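PDB 4ZKQ: putative uncharacterized protein from Cricetid herpesvirus 2, which probably binds host chemokines as a viral decoy receptor of a rodent gammaherpesvirus. Local coordinates for residues A[291-296]-A[394-399]; A[296-301]-A[388-393]; A[310-315]-A[326-331]; A[349-354]-A[362-367]. All blocks are in the same frame, centred on the assembly; numbering follows the deposited sequence.

Interaction 1: residues A[291-296]-A[394-399]; sequences ISYTFY and YYLDRV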
loop_
_atom_site.group_PDB
_atom_site.type_symbol
_atom_site.label_atom_id
_atom_site.label_comp_id
_atom_site.label_asym_id
_atom_site.label_seq_id
_atom_site.Cartn_x
_atom_site.Cartn_y
_atom_site.Cartn_z
ATOM N N ILE A 291 4.518 18.109 21.381
ATOM C CA ILE A 291 5.518 17.149 21.831
ATOM C C ILE A 291 6.545 16.961 20.723
ATOM O O ILE A 291 6.179 16.807 19.559
ATOM C CB ILE A 291 4.909 15.773 22.176
ATOM C CG1 ILE A 291 3.646 15.927 23.029
ATOM C CG2 ILE A 291 5.947 14.902 22.883
ATOM C CD1 ILE A 291 2.872 14.633 23.205
ATOM N N SER A 292 7.823 16.969 21.089
ATOM C CA SER A 292 8.902 16.766 20.131
ATOM C C SER A 292 9.686 15.502 20.450
ATOM O O SER A 292 10.091 15.276 21.592
ATOM C CB SER A 292 9.836 17.976 20.113
ATOM O OG SER A 292 9.120 19.148 19.772
ATOM N N TYR A 293 9.876 14.676 19.428
ATOM C CA TYR A 293 10.674 13.465 19.542
ATOM C C TYR A 293 11.879 13.564 18.629
ATOM O O TYR A 293 11.766 14.047 17.502
ATOM C CB TYR A 293 9.860 12.228 19.165
ATOM C CG TYR A 293 8.542 12.074 19.885
ATOM C CD1 TYR A 293 8.485 11.530 21.158
ATOM C CD2 TYR A 293 7.353 12.435 19.273
ATOM C CE1 TYR A 293 7.283 11.370 21.810
ATOM C CE2 TYR A 293 6.144 12.278 19.914
ATOM C CZ TYR A 293 6.115 11.743 21.183
ATOM O OH TYR A 293 4.916 11.586 21.824
ATOM N N THR A 294 13.025 13.094 19.106
ATOM C CA THR A 294 14.210 13.022 18.274
ATOM C C THR A 294 14.828 11.639 18.346
ATOM O O THR A 294 14.671 10.918 19.333
ATOM C CB THR A 294 15.264 14.079 18.677
ATOM O OG1 THR A 294 15.787 13.773 19.974
ATOM C CG2 THR A 294 14.646 15.466 18.694
ATOM N N PHE A 295 15.516 11.267 17.275
ATOM C CA PHE A 295 16.229 10.002 17.220
ATOM C C PHE A 295 17.321 10.084 16.169
ATOM O O PHE A 295 17.250 10.892 15.238
ATOM C CB PHE A 295 15.278 8.842 16.911
ATOM C CG PHE A 295 14.501 9.014 15.630
ATOM C CD1 PHE A 295 15.022 8.583 14.423
ATOM C CD2 PHE A 295 13.247 9.594 15.642
ATOM C CE1 PHE A 295 14.306 8.738 13.247
ATOM C CE2 PHE A 295 12.528 9.756 14.472
ATOM C CZ PHE A 295 13.058 9.325 13.275
ATOM N N TYR A 296 18.338 9.253 16.344
ATOM C CA TYR A 296 19.403 9.097 15.366
ATOM C C TYR A 296 19.017 8.008 14.370
ATOM O O TYR A 296 18.360 7.029 14.731
ATOM C CB TYR A 296 20.722 8.752 16.067
ATOM C CG TYR A 296 21.763 8.095 15.182
ATOM C CD1 TYR A 296 21.779 6.717 14.994
ATOM C CD2 TYR A 296 22.742 8.852 14.547
ATOM C CE1 TYR A 296 22.729 6.114 14.191
ATOM C CE2 TYR A 296 23.698 8.256 13.743
ATOM C CZ TYR A 296 23.685 6.888 13.568
ATOM O OH TYR A 296 24.632 6.287 12.769
ATOM N N TYR A 394 4.636 5.960 18.519
ATOM C CA TYR A 394 4.650 6.903 19.626
ATOM C C TYR A 394 3.316 6.852 20.348
ATOM O O TYR A 394 2.254 6.937 19.723
ATOM C CB TYR A 394 4.941 8.323 19.137
ATOM C CG TYR A 394 6.307 8.473 18.516
ATOM C CD1 TYR A 394 7.403 8.801 19.295
ATOM C CD2 TYR A 394 6.502 8.288 17.152
ATOM C CE1 TYR A 394 8.648 8.940 18.749
ATOM C CE2 TYR A 394 7.754 8.426 16.590
ATOM C CZ TYR A 394 8.826 8.753 17.401
ATOM O OH TYR A 394 10.089 8.897 16.889
ATOM N N TYR A 395 3.386 6.680 21.665
ATOM C CA TYR A 395 2.205 6.617 22.517
ATOM C C TYR A 395 2.123 7.917 23.298
ATOM O O TYR A 395 3.010 8.241 24.094
ATOM C CB TYR A 395 2.271 5.403 23.449
ATOM C CG TYR A 395 2.669 4.138 22.727
ATOM C CD1 TYR A 395 2.003 3.741 21.577
ATOM C CD2 TYR A 395 3.727 3.361 23.170
ATOM C CE1 TYR A 395 2.369 2.601 20.901
ATOM C CE2 TYR A 395 4.102 2.214 22.497
ATOM C CZ TYR A 395 3.418 1.840 21.360
ATOM O OH TYR A 395 3.782 0.701 20.680
ATOM N N LEU A 396 1.066 8.673 23.028
ATOM C CA LEU A 396 0.882 9.997 23.602
ATOM C C LEU A 396 -0.008 9.952 24.837
ATOM O O LEU A 396 -0.845 9.060 24.972
ATOM C CB LEU A 396 0.257 10.942 22.570
ATOM C CG LEU A 396 1.141 11.544 21.479
ATOM C CD1 LEU A 396 1.746 10.476 20.594
ATOM C CD2 LEU A 396 0.328 12.528 20.647
ATOM N N ASP A 397 0.179 10.918 25.730
ATOM C CA ASP A 397 -0.767 11.158 26.818
ATOM C C ASP A 397 -1.369 12.553 26.659
ATOM O O ASP A 397 -1.962 13.100 27.587
ATOM C CB ASP A 397 -0.095 10.998 28.186
ATOM C CG ASP A 397 1.198 11.786 28.304
ATOM O OD1 ASP A 397 1.463 12.648 27.440
ATOM O OD2 ASP A 397 1.948 11.543 29.273
ATOM N N ARG A 398 -1.197 13.118 25.467
ATOM C CA ARG A 398 -1.871 14.345 25.064
ATOM C C ARG A 398 -2.864 13.996 23.971
ATOM O O ARG A 398 -2.705 12.984 23.285
ATOM C CB ARG A 398 -0.873 15.385 24.555
ATOM C CG ARG A 398 0.214 15.759 25.540
ATOM C CD ARG A 398 -0.328 16.609 26.672
ATOM N NE ARG A 398 0.747 17.184 27.480
ATOM C CZ ARG A 398 1.322 16.581 28.518
ATOM N NH1 ARG A 398 0.930 15.371 28.901
ATOM N NH2 ARG A 398 2.293 17.195 29.182
ATOM N N VAL A 399 -3.888 14.823 23.801
ATOM C CA VAL A 399 -4.834 14.611 22.718
ATOM C C VAL A 399 -4.260 15.271 21.467
ATOM O O VAL A 399 -3.845 16.430 21.490
ATOM C CB VAL A 399 -6.248 15.159 23.057
ATOM C CG1 VAL A 399 -6.279 16.687 23.063
ATOM C CG2 VAL A 399 -7.281 14.600 22.089
HETATM O O HOH W 1 4.758 10.526 24.319
HETATM O O HOH W 2 12.035 8.867 19.379
#
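Tyr293 and Tyr394 lay their rings over one another where strand 290-296 of one sheet faces strand 388-395 of another and the loop that follows it. The phenols point opposite ways, centroids 4.2 Å apart and planes inclined at 35°, so the overlap is oblique. Tyr394 CD1 sits over the centre of the Tyr293 ring, and the closest approach is at the root of that ring, Tyr293 CG to Tyr394 CE1 at 3.3 Å. With CG anti to the carbonyl carbon in both residues (chi1 -52° in Tyr293, -63° in Tyr394), each phenol runs obliquely to the strand it faces. The Tyr394 hydroxyl thereby reaches the Phe295 ring, its OH 3.5 Å from Phe295 CD2, the phenylalanine side chain standing roughly perpendicular to it. The Tyr293 hydroxyl extends the other way, to Leu396, where OH lies 3.6 Å from Leu396 CD1. It donates to a water in the plane of its ring, 2.7 Å from Tyr293 OH, and that water donates in turn to Tyr395 O. Beyond it Ile291 CD1 wedges between Leu396 CG (3.9 Å) and Arg398 CG (3.7 Å), touching the aliphatic part of the arginine. With no direct polar bond between the segments, shape and apolar burial hold them together, while the water satisfies the buried Tyr293 hydroxyl and Tyr395 O.

Interaction 2: residues A[296-301]-A[388-393]; sequences YTDLFQ and YSEGRE
Thr297 OG1 stands anti to its own backbone nitrogen (chi1 176°), and Glu390, extended beyond CG with chi2 at 176°, carries its carboxylate out to meet it. Thr297 OG1 donates to Glu390 OE2 at 2.6 Å, on the syn side and 25° out of the carboxylate plane. The same hydroxyl oxygen accepts from Leu299 N at 3.0 Å, so it is gripped from two directions. This second bond closes an ST turn just after strand 290-296, and the bond to Glu390 fastens the turn to strand 388-395 of the facing sheet. The other carboxylate oxygen, Glu390 OE1, takes the salt bridge from Arg392 NH2 at 2.9 Å, the donor lying well above the carboxylate plane. A water in the guanidinium plane accepts from Arg392 NH2 at 3.2 Å and donates to Tyr296 O, carrying the link back across. Asp298 OD1 lies 4.0 Å from Glu390 OE2 with the two carboxylates nearly coplanar, a like-charge approach probably eased by Arg220, a long and weak ion-pair partner of both. Leu299 CD1 packs against Tyr388 CB at 3.6 Å. Arg392 also makes cation-pi contacts with Phe295 and Tyr222.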
loop_
_atom_site.group_PDB
_atom_site.type_symbol
_atom_site.label_atom_id
_atom_site.label_comp_id
_atom_site.label_asym_id
_atom_site.label_seq_id
_atom_site.Cartn_x
_atom_site.Cartn_y
_atom_site.Cartn_z
ATOM N N TYR A 296 18.338 9.253 16.344
ATOM C CA TYR A 296 19.403 9.097 15.366
ATOM C C TYR A 296 19.017 8.008 14.370
ATOM O O TYR A 296 18.360 7.029 14.731
ATOM C CB TYR A 296 20.722 8.752 16.067
ATOM C CG TYR A 296 21.763 8.095 15.182
ATOM C CD1 TYR A 296 21.779 6.717 14.994
ATOM C CD2 TYR A 296 22.742 8.852 14.547
ATOM C CE1 TYR A 296 22.729 6.114 14.191
ATOM C CE2 TYR A 296 23.698 8.256 13.743
ATOM C CZ TYR A 296 23.685 6.888 13.568
ATOM O OH TYR A 296 24.632 6.287 12.769
ATOM N N THR A 297 19.421 8.182 13.118
ATOM C CA THR A 297 19.216 7.151 12.107
ATOM C C THR A 297 20.301 7.222 11.039
ATOM O O THR A 297 20.775 8.308 10.706
ATOM C CB THR A 297 17.827 7.282 11.437
ATOM O OG1 THR A 297 17.708 6.320 10.382
ATOM C CG2 THR A 297 17.629 8.677 10.869
ATOM N N ASP A 298 20.693 6.062 10.519
ATOM C CA ASP A 298 21.635 5.988 9.406
ATOM C C ASP A 298 20.889 5.804 8.090
ATOM O O ASP A 298 21.489 5.471 7.075
ATOM C CB ASP A 298 22.623 4.836 9.609
ATOM C CG ASP A 298 21.940 3.480 9.649
ATOM O OD1 ASP A 298 20.731 3.428 9.962
ATOM O OD2 ASP A 298 22.610 2.466 9.368
ATOM N N LEU A 299 19.579 6.024 8.116
ATOM C CA LEU A 299 18.739 5.743 6.964
ATOM C C LEU A 299 19.182 6.515 5.725
ATOM O O LEU A 299 19.189 5.972 4.623
ATOM C CB LEU A 299 17.276 6.069 7.282
ATOM C CG LEU A 299 16.296 5.859 6.128
ATOM C CD1 LEU A 299 16.184 4.378 5.796
ATOM C CD2 LEU A 299 14.939 6.452 6.466
ATOM N N PHE A 300 19.552 7.778 5.900
ATOM C CA PHE A 300 19.858 8.619 4.752
ATOM C C PHE A 300 21.189 8.247 4.105
ATOM O O PHE A 300 21.502 8.728 3.017
ATOM C CB PHE A 300 19.844 10.092 5.160
ATOM C CG PHE A 300 18.476 10.599 5.496
ATOM C CD1 PHE A 300 17.651 11.105 4.511
ATOM C CD2 PHE A 300 18.002 10.541 6.793
ATOM C CE1 PHE A 300 16.384 11.556 4.816
ATOM C CE2 PHE A 300 16.736 10.995 7.103
ATOM C CZ PHE A 300 15.927 11.502 6.112
ATOM N N GLN A 301 21.952 7.372 4.758
ATOM C CA GLN A 301 23.210 6.870 4.204
ATOM C C GLN A 301 22.995 5.609 3.367
ATOM O O GLN A 301 23.904 5.151 2.674
ATOM C CB GLN A 301 24.210 6.583 5.328
ATOM C CG GLN A 301 24.392 7.741 6.299
ATOM C CD GLN A 301 24.684 9.054 5.598
ATOM O OE1 GLN A 301 24.124 10.093 5.947
ATOM N NE2 GLN A 301 25.567 9.014 4.605
ATOM N N TYR A 388 15.868 0.059 2.879
ATOM C CA TYR A 388 15.665 0.128 4.336
ATOM C C TYR A 388 14.357 0.816 4.688
ATOM O O TYR A 388 13.958 1.775 4.025
ATOM C CB TYR A 388 16.791 0.896 5.026
ATOM C CG TYR A 388 18.114 0.190 5.136
ATOM C CD1 TYR A 388 18.960 0.089 4.045
ATOM C CD2 TYR A 388 18.539 -0.335 6.350
ATOM C CE1 TYR A 388 20.185 -0.536 4.147
ATOM C CE2 TYR A 388 19.762 -0.961 6.465
ATOM C CZ TYR A 388 20.582 -1.060 5.361
ATOM O OH TYR A 388 21.799 -1.684 5.472
ATOM N N SER A 389 13.710 0.340 5.752
ATOM C CA SER A 389 12.565 1.032 6.322
ATOM C C SER A 389 12.642 1.018 7.837
ATOM O O SER A 389 13.064 0.031 8.443
ATOM C CB SER A 389 11.247 0.408 5.864
ATOM O OG SER A 389 11.133 -0.929 6.307
ATOM N N GLU A 390 12.254 2.143 8.426
ATOM C CA GLU A 390 12.203 2.320 9.875
ATOM C C GLU A 390 10.817 2.781 10.258
ATOM O O GLU A 390 10.378 3.837 9.808
ATOM C CB GLU A 390 13.220 3.360 10.357
ATOM C CG GLU A 390 14.651 2.896 10.395
ATOM C CD GLU A 390 15.598 4.014 10.790
ATOM O OE1 GLU A 390 15.115 5.066 11.262
ATOM O OE2 GLU A 390 16.822 3.845 10.626
ATOM N N GLY A 391 10.133 1.991 11.080
ATOM C CA GLY A 391 8.864 2.398 11.654
ATOM C C GLY A 391 9.046 2.744 13.119
ATOM O O GLY A 391 9.833 2.107 13.824
ATOM N N ARG A 392 8.329 3.768 13.567
ATOM C CA ARG A 392 8.415 4.228 14.945
ATOM C C ARG A 392 7.035 4.557 15.478
ATOM O O ARG A 392 6.338 5.415 14.938
ATOM C CB ARG A 392 9.331 5.449 15.049
ATOM C CG ARG A 392 10.753 5.130 14.662
ATOM C CD ARG A 392 11.694 6.298 14.840
ATOM N NE ARG A 392 12.986 6.018 14.216
ATOM C CZ ARG A 392 14.031 5.477 14.837
ATOM N NH1 ARG A 392 13.965 5.147 16.122
ATOM N NH2 ARG A 392 15.152 5.267 14.164
ATOM N N GLU A 393 6.639 3.845 16.527
ATOM C CA GLU A 393 5.367 4.084 17.189
ATOM C C GLU A 393 5.581 5.040 18.349
ATOM O O GLU A 393 6.584 4.945 19.065
ATOM C CB GLU A 393 4.751 2.766 17.680
ATOM C CG GLU A 393 4.338 1.827 16.555
ATOM C CD GLU A 393 3.742 0.518 17.043
ATOM O OE1 GLU A 393 3.289 0.449 18.207
ATOM O OE2 GLU A 393 3.728 -0.449 16.254
HETATM O O HOH W 3 17.997 4.112 15.116
#

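Interaction 3: residues A[310-315]-A[326-331]; sequences ASVWGT and CAFVIP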
loop_
_atom_site.group_PDB
_atom_site.type_symbol
_atom_site.label_atom_id
_atom_site.label_comp_id
_atom_site.label_asym_id
_atom_site.label_seq_id
_atom_site.Cartn_x
_atom_site.Cartn_y
_atom_site.Cartn_z
ATOM N N ALA A 310 8.834 9.696 3.820
ATOM C CA ALA A 310 8.403 9.710 5.209
ATOM C C ALA A 310 6.886 9.776 5.256
ATOM O O ALA A 310 6.284 10.666 4.659
ATOM C CB ALA A 310 9.029 10.889 5.962
ATOM N N SER A 311 6.272 8.806 5.935
ATOM C CA SER A 311 4.829 8.782 6.125
ATOM C C SER A 311 4.554 8.872 7.611
ATOM O O SER A 311 5.158 8.142 8.389
ATOM C CB SER A 311 4.207 7.501 5.560
ATOM O OG SER A 311 4.645 7.236 4.243
ATOM N N VAL A 312 3.642 9.750 8.005
ATOM C CA VAL A 312 3.278 9.865 9.411
ATOM C C VAL A 312 1.775 9.966 9.531
ATOM O O VAL A 312 1.121 10.654 8.747
ATOM C CB VAL A 312 3.957 11.082 10.084
ATOM C CG1 VAL A 312 3.569 12.379 9.392
ATOM C CG2 VAL A 312 3.629 11.136 11.581
ATOM N N TRP A 313 1.217 9.259 10.505
ATOM C CA TRP A 313 -0.193 9.412 10.788
ATOM C C TRP A 313 -0.458 9.259 12.270
ATOM O O TRP A 313 0.368 8.724 13.003
ATOM C CB TRP A 313 -1.023 8.411 9.982
ATOM C CG TRP A 313 -0.795 6.981 10.314
ATOM C CD1 TRP A 313 0.115 6.140 9.738
ATOM C CD2 TRP A 313 -1.500 6.205 11.284
ATOM N NE1 TRP A 313 0.017 4.887 10.291
ATOM C CE2 TRP A 313 -0.971 4.901 11.246
ATOM C CE3 TRP A 313 -2.536 6.485 12.182
ATOM C CZ2 TRP A 313 -1.430 3.884 12.072
ATOM C CZ3 TRP A 313 -2.994 5.475 13.002
ATOM C CH2 TRP A 313 -2.443 4.191 12.942
ATOM N N GLY A 314 -1.611 9.742 12.712
ATOM C CA GLY A 314 -1.970 9.609 14.108
ATOM C C GLY A 314 -3.462 9.648 14.336
ATOM O O GLY A 314 -4.234 9.979 13.441
ATOM N N THR A 315 -3.851 9.284 15.551
ATOM C CA THR A 315 -5.235 9.331 15.989
ATOM C C THR A 315 -5.226 9.577 17.491
ATOM O O THR A 315 -4.393 9.019 18.205
ATOM C CB THR A 315 -6.002 8.026 15.662
ATOM O OG1 THR A 315 -7.354 8.136 16.123
ATOM C CG2 THR A 315 -5.342 6.822 16.322
ATOM N N CYS A 326 0.155 12.727 6.996
ATOM C CA CYS A 326 0.966 13.557 6.120
ATOM C C CYS A 326 2.088 12.698 5.559
ATOM O O CYS A 326 2.422 11.657 6.133
ATOM C CB CYS A 326 1.540 14.761 6.874
ATOM S SG CYS A 326 0.291 15.708 7.769
ATOM N N ALA A 327 2.666 13.128 4.443
ATOM C CA ALA A 327 3.815 12.436 3.879
ATOM C C ALA A 327 4.803 13.441 3.307
ATOM O O ALA A 327 4.409 14.525 2.885
ATOM C CB ALA A 327 3.374 11.444 2.819
ATOM N N PHE A 328 6.081 13.073 3.327
ATOM C CA PHE A 328 7.161 13.945 2.886
ATOM C C PHE A 328 8.130 13.177 2.018
ATOM O O PHE A 328 8.484 12.045 2.345
ATOM C CB PHE A 328 7.917 14.531 4.079
ATOM C CG PHE A 328 7.036 15.183 5.080
ATOM C CD1 PHE A 328 6.439 14.434 6.080
ATOM C CD2 PHE A 328 6.795 16.544 5.025
ATOM C CE1 PHE A 328 5.620 15.030 7.007
ATOM C CE2 PHE A 328 5.979 17.146 5.952
ATOM C CZ PHE A 328 5.390 16.386 6.947
ATOM N N VAL A 329 8.552 13.789 0.916
ATOM C CA VAL A 329 9.637 13.250 0.107
ATOM C C VAL A 329 10.924 13.973 0.473
ATOM O O VAL A 329 10.962 15.201 0.500
ATOM C CB VAL A 329 9.387 13.408 -1.406
ATOM C CG1 VAL A 329 10.372 12.546 -2.192
ATOM C CG2 VAL A 329 7.967 13.036 -1.758
ATOM N N ILE A 330 11.974 13.208 0.749
ATOM C CA ILE A 330 13.238 13.773 1.191
ATOM C C ILE A 330 14.345 13.324 0.252
ATOM O O ILE A 330 14.895 12.234 0.412
ATOM C CB ILE A 330 13.593 13.355 2.632
ATOM C CG1 ILE A 330 12.381 13.511 3.557
ATOM C CG2 ILE A 330 14.776 14.177 3.130
ATOM C CD1 ILE A 330 12.616 13.025 4.969
ATOM N N PRO A 331 14.666 14.155 -0.749
ATOM C CA PRO A 331 15.762 13.775 -1.643
ATOM C C PRO A 331 17.090 13.774 -0.900
ATOM O O PRO A 331 17.216 14.479 0.105
ATOM C CB PRO A 331 15.725 14.856 -2.726
ATOM C CG PRO A 331 15.154 16.039 -2.044
ATOM C CD PRO A 331 14.161 15.507 -1.045
#
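Val312 and Cys326 face each other as a hydrogen-bonded pair, and the valine side chain leans over the cysteine strand. From Val312 CB one branch does the touching: CG1, set between the backbone nitrogen and the carbonyl carbon (chi1 59°), comes 3.5 Å from Cys326 O and 4.0 Å from Cys326 CB. Farther along, the same methyl meets the rim of the Phe328 ring near its plane, at 4.1 Å from Phe328 CE1. The Phe328 ring leans toward Val312, while Ala310 CB packs on Phe328 CB. Under these side chains the backbones are tied at both ends of the short ladder. Val312 N donates to Cys326 O and Cys326 N to Val312 O, each at 2.9 Å, and Ala310 and Phe328 exchange an equivalent N-to-O pair at 2.8 Å. Between them Ser311 and Ala327 form the non-hydrogen-bonded pair, their CA atoms only 4.4 Å apart and their side chains on the opposite face; between the strands, Ala327 CA comes 3.1 Å from Ala310 O in a CA-H...O contact. The face bearing Ala310, Val312, Cys326 and Phe328 is covered by Phe350 and Leu352 of strand 350-355, and Cys326 is locked by its disulfide to Cys347. Such alternation of paired bonds marks an antiparallel ladder, here between consecutive strands of a hairpin, with one face packed on a second sheet as in a beta sandwich.

Interaction 4: residues A[349-354]-A[362-367]; sequences PFRLTY and RLDVRV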
loop_
_atom_site.group_PDB
_atom_site.type_symbol
_atom_site.label_atom_id
_atom_site.label_comp_id
_atom_site.label_asym_id
_atom_site.label_seq_id
_atom_site.Cartn_x
_atom_site.Cartn_y
_atom_site.Cartn_z
ATOM N N PRO A 349 -0.826 18.735 11.909
ATOM C CA PRO A 349 -0.438 17.982 13.110
ATOM C C PRO A 349 1.059 17.707 13.251
ATOM O O PRO A 349 1.536 17.585 14.380
ATOM C CB PRO A 349 -1.191 16.653 12.954
ATOM C CG PRO A 349 -2.202 16.875 11.901
ATOM C CD PRO A 349 -1.640 17.916 10.997
ATOM N N PHE A 350 1.787 17.608 12.142
ATOM C CA PHE A 350 3.162 17.116 12.198
ATOM C C PHE A 350 4.173 18.011 11.506
ATOM O O PHE A 350 3.890 18.607 10.467
ATOM C CB PHE A 350 3.239 15.724 11.576
ATOM C CG PHE A 350 2.206 14.764 12.103
ATOM C CD1 PHE A 350 2.275 14.297 13.402
ATOM C CD2 PHE A 350 1.181 14.313 11.290
ATOM C CE1 PHE A 350 1.335 13.404 13.885
ATOM C CE2 PHE A 350 0.237 13.420 11.766
ATOM C CZ PHE A 350 0.316 12.963 13.067
ATOM N N ARG A 351 5.361 18.080 12.095
ATOM C CA ARG A 351 6.512 18.692 11.450
ATOM C C ARG A 351 7.674 17.729 11.535
ATOM O O ARG A 351 7.946 17.150 12.587
ATOM C CB ARG A 351 6.884 20.032 12.092
ATOM C CG ARG A 351 8.049 20.738 11.396
ATOM C CD ARG A 351 8.552 21.961 12.166
ATOM N NE ARG A 351 7.476 22.897 12.500
ATOM C CZ ARG A 351 6.959 23.063 13.717
ATOM N NH1 ARG A 351 7.412 22.367 14.755
ATOM N NH2 ARG A 351 5.982 23.941 13.898
ATOM N N LEU A 352 8.357 17.558 10.412
ATOM C CA LEU A 352 9.476 16.644 10.330
ATOM C C LEU A 352 10.694 17.415 9.846
ATOM O O LEU A 352 10.631 18.123 8.844
ATOM C CB LEU A 352 9.144 15.486 9.389
ATOM C CG LEU A 352 10.110 14.310 9.336
ATOM C CD1 LEU A 352 10.073 13.539 10.635
ATOM C CD2 LEU A 352 9.751 13.398 8.171
ATOM N N THR A 353 11.795 17.285 10.574
ATOM C CA THR A 353 13.031 17.962 10.212
ATOM C C THR A 353 14.204 17.034 10.430
ATOM O O THR A 353 14.165 16.164 11.301
ATOM C CB THR A 353 13.232 19.256 11.031
ATOM O OG1 THR A 353 13.254 18.945 12.427
ATOM C CG2 THR A 353 12.107 20.240 10.763
ATOM N N TYR A 354 15.236 17.213 9.616
ATOM C CA TYR A 354 16.427 16.382 9.678
ATOM C C TYR A 354 17.666 17.250 9.819
ATOM O O TYR A 354 17.791 18.275 9.151
ATOM C CB TYR A 354 16.530 15.513 8.431
ATOM C CG TYR A 354 17.750 14.636 8.393
ATOM C CD1 TYR A 354 17.990 13.713 9.395
ATOM C CD2 TYR A 354 18.653 14.713 7.341
ATOM C CE1 TYR A 354 19.094 12.901 9.362
ATOM C CE2 TYR A 354 19.766 13.904 7.301
ATOM C CZ TYR A 354 19.981 12.998 8.317
ATOM O OH TYR A 354 21.084 12.180 8.293
ATOM N N ARG A 362 13.899 14.996 13.845
ATOM C CA ARG A 362 12.991 15.532 14.838
ATOM C C ARG A 362 11.565 15.511 14.303
ATOM O O ARG A 362 11.274 16.057 13.234
ATOM C CB ARG A 362 13.398 16.951 15.242
ATOM C CG ARG A 362 12.405 17.630 16.175
ATOM C CD ARG A 362 12.930 18.967 16.689
ATOM N NE ARG A 362 11.883 19.752 17.341
ATOM C CZ ARG A 362 12.109 20.806 18.123
ATOM N NH1 ARG A 362 13.348 21.209 18.370
ATOM N NH2 ARG A 362 11.091 21.459 18.670
ATOM N N LEU A 363 10.691 14.854 15.057
ATOM C CA LEU A 363 9.260 14.852 14.798
ATOM C C LEU A 363 8.529 15.695 15.832
ATOM O O LEU A 363 8.596 15.409 17.028
ATOM C CB LEU A 363 8.710 13.424 14.824
ATOM C CG LEU A 363 7.195 13.279 14.668
ATOM C CD1 LEU A 363 6.742 13.709 13.285
ATOM C CD2 LEU A 363 6.770 11.849 14.946
ATOM N N ASP A 364 7.830 16.725 15.366
ATOM C CA ASP A 364 6.983 17.534 16.232
ATOM C C ASP A 364 5.535 17.150 16.028
ATOM O O ASP A 364 5.058 17.067 14.896
ATOM C CB ASP A 364 7.174 19.024 15.954
ATOM C CG ASP A 364 8.598 19.472 16.159
ATOM O OD1 ASP A 364 9.209 19.063 17.167
ATOM O OD2 ASP A 364 9.112 20.225 15.305
ATOM N N VAL A 365 4.849 16.897 17.137
ATOM C CA VAL A 365 3.436 16.571 17.118
ATOM C C VAL A 365 2.652 17.665 17.825
ATOM O O VAL A 365 2.797 17.851 19.032
ATOM C CB VAL A 365 3.157 15.226 17.812
ATOM C CG1 VAL A 365 1.689 14.878 17.713
ATOM C CG2 VAL A 365 4.014 14.123 17.210
ATOM N N ARG A 366 1.825 18.387 17.079
ATOM C CA ARG A 366 0.990 19.422 17.674
ATOM C C ARG A 366 -0.111 18.761 18.494
ATOM O O ARG A 366 -0.728 17.790 18.051
ATOM C CB ARG A 366 0.393 20.333 16.597
ATOM C CG ARG A 366 -0.276 21.586 17.144
ATOM C CD ARG A 366 -1.037 22.337 16.062
ATOM N NE ARG A 366 -2.373 22.714 16.521
ATOM C CZ ARG A 366 -2.706 23.902 17.025
ATOM N NH1 ARG A 366 -1.807 24.872 17.134
ATOM N NH2 ARG A 366 -3.952 24.123 17.416
ATOM N N VAL A 367 -0.339 19.282 19.697
ATOM C CA VAL A 367 -1.354 18.744 20.597
ATOM C C VAL A 367 -2.104 19.877 21.294
ATOM O O VAL A 367 -1.645 21.019 21.301
ATOM C CB VAL A 367 -0.731 17.812 21.661
ATOM C CG1 VAL A 367 -0.084 16.601 21.002
ATOM C CG2 VAL A 367 0.287 18.566 22.507
HETATM O O HOH W 4 10.533 18.737 13.228
#
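Phe350 carries Pro349 CB over the centre of one ring face, 3.6 Å above the plane, and Asp364 O lies at the ring edge, near its plane; across the strands Val365 lies beside it, its CG1 4.1 Å from Phe350 CE1. On the other face of the hairpin the flat groups are charged. The guanidinium of Arg351 presents its edge to Asp364, NH1 donating in plane to OD2 at 2.8 Å, yet it meets that oxygen from above the carboxylate, the two planes 63° apart. Arg362 also comes edge-on: its NE donates to the syn lone pair of Asp364 OD1 at 2.8 Å. Ser292 on the next strand bonds to OD1 too, so the buried aspartate is held from several sides, which probably favours its charged form. A water near Thr353 OG1 also lies within bonding distance of Asp364 OD2. Backbone bonds pair Arg351 with Asp364 and Thr353 with Arg362. A salt-bridge network on one face and apolar residues on the other give an amphipathic antiparallel beta hairpin.

How the interactions relate
Interactions 3 and 4 are hairpins, each zipped by backbone bonds within one sheet, whereas interaction 1 joins facing sheets and interaction 2 the loop after strand 290-296 to strand 388-395, through side chains and water. Interactions 1 and 2 follow one another along strand 388-395 and share Tyr296: the first is buried and largely aromatic, the second partly buried and polar, and Phe295 packs on Arg392 where they meet. Interactions 3 and 4 press apolar faces together, Ala310 against Leu352 and Val312 against Phe350, while the charged face of interaction 4 turns away. Strand 290-296 ties interaction 1 to interaction 4 in one sheet, and Phe300 of interaction 2 touches both Ile330 and Tyr354.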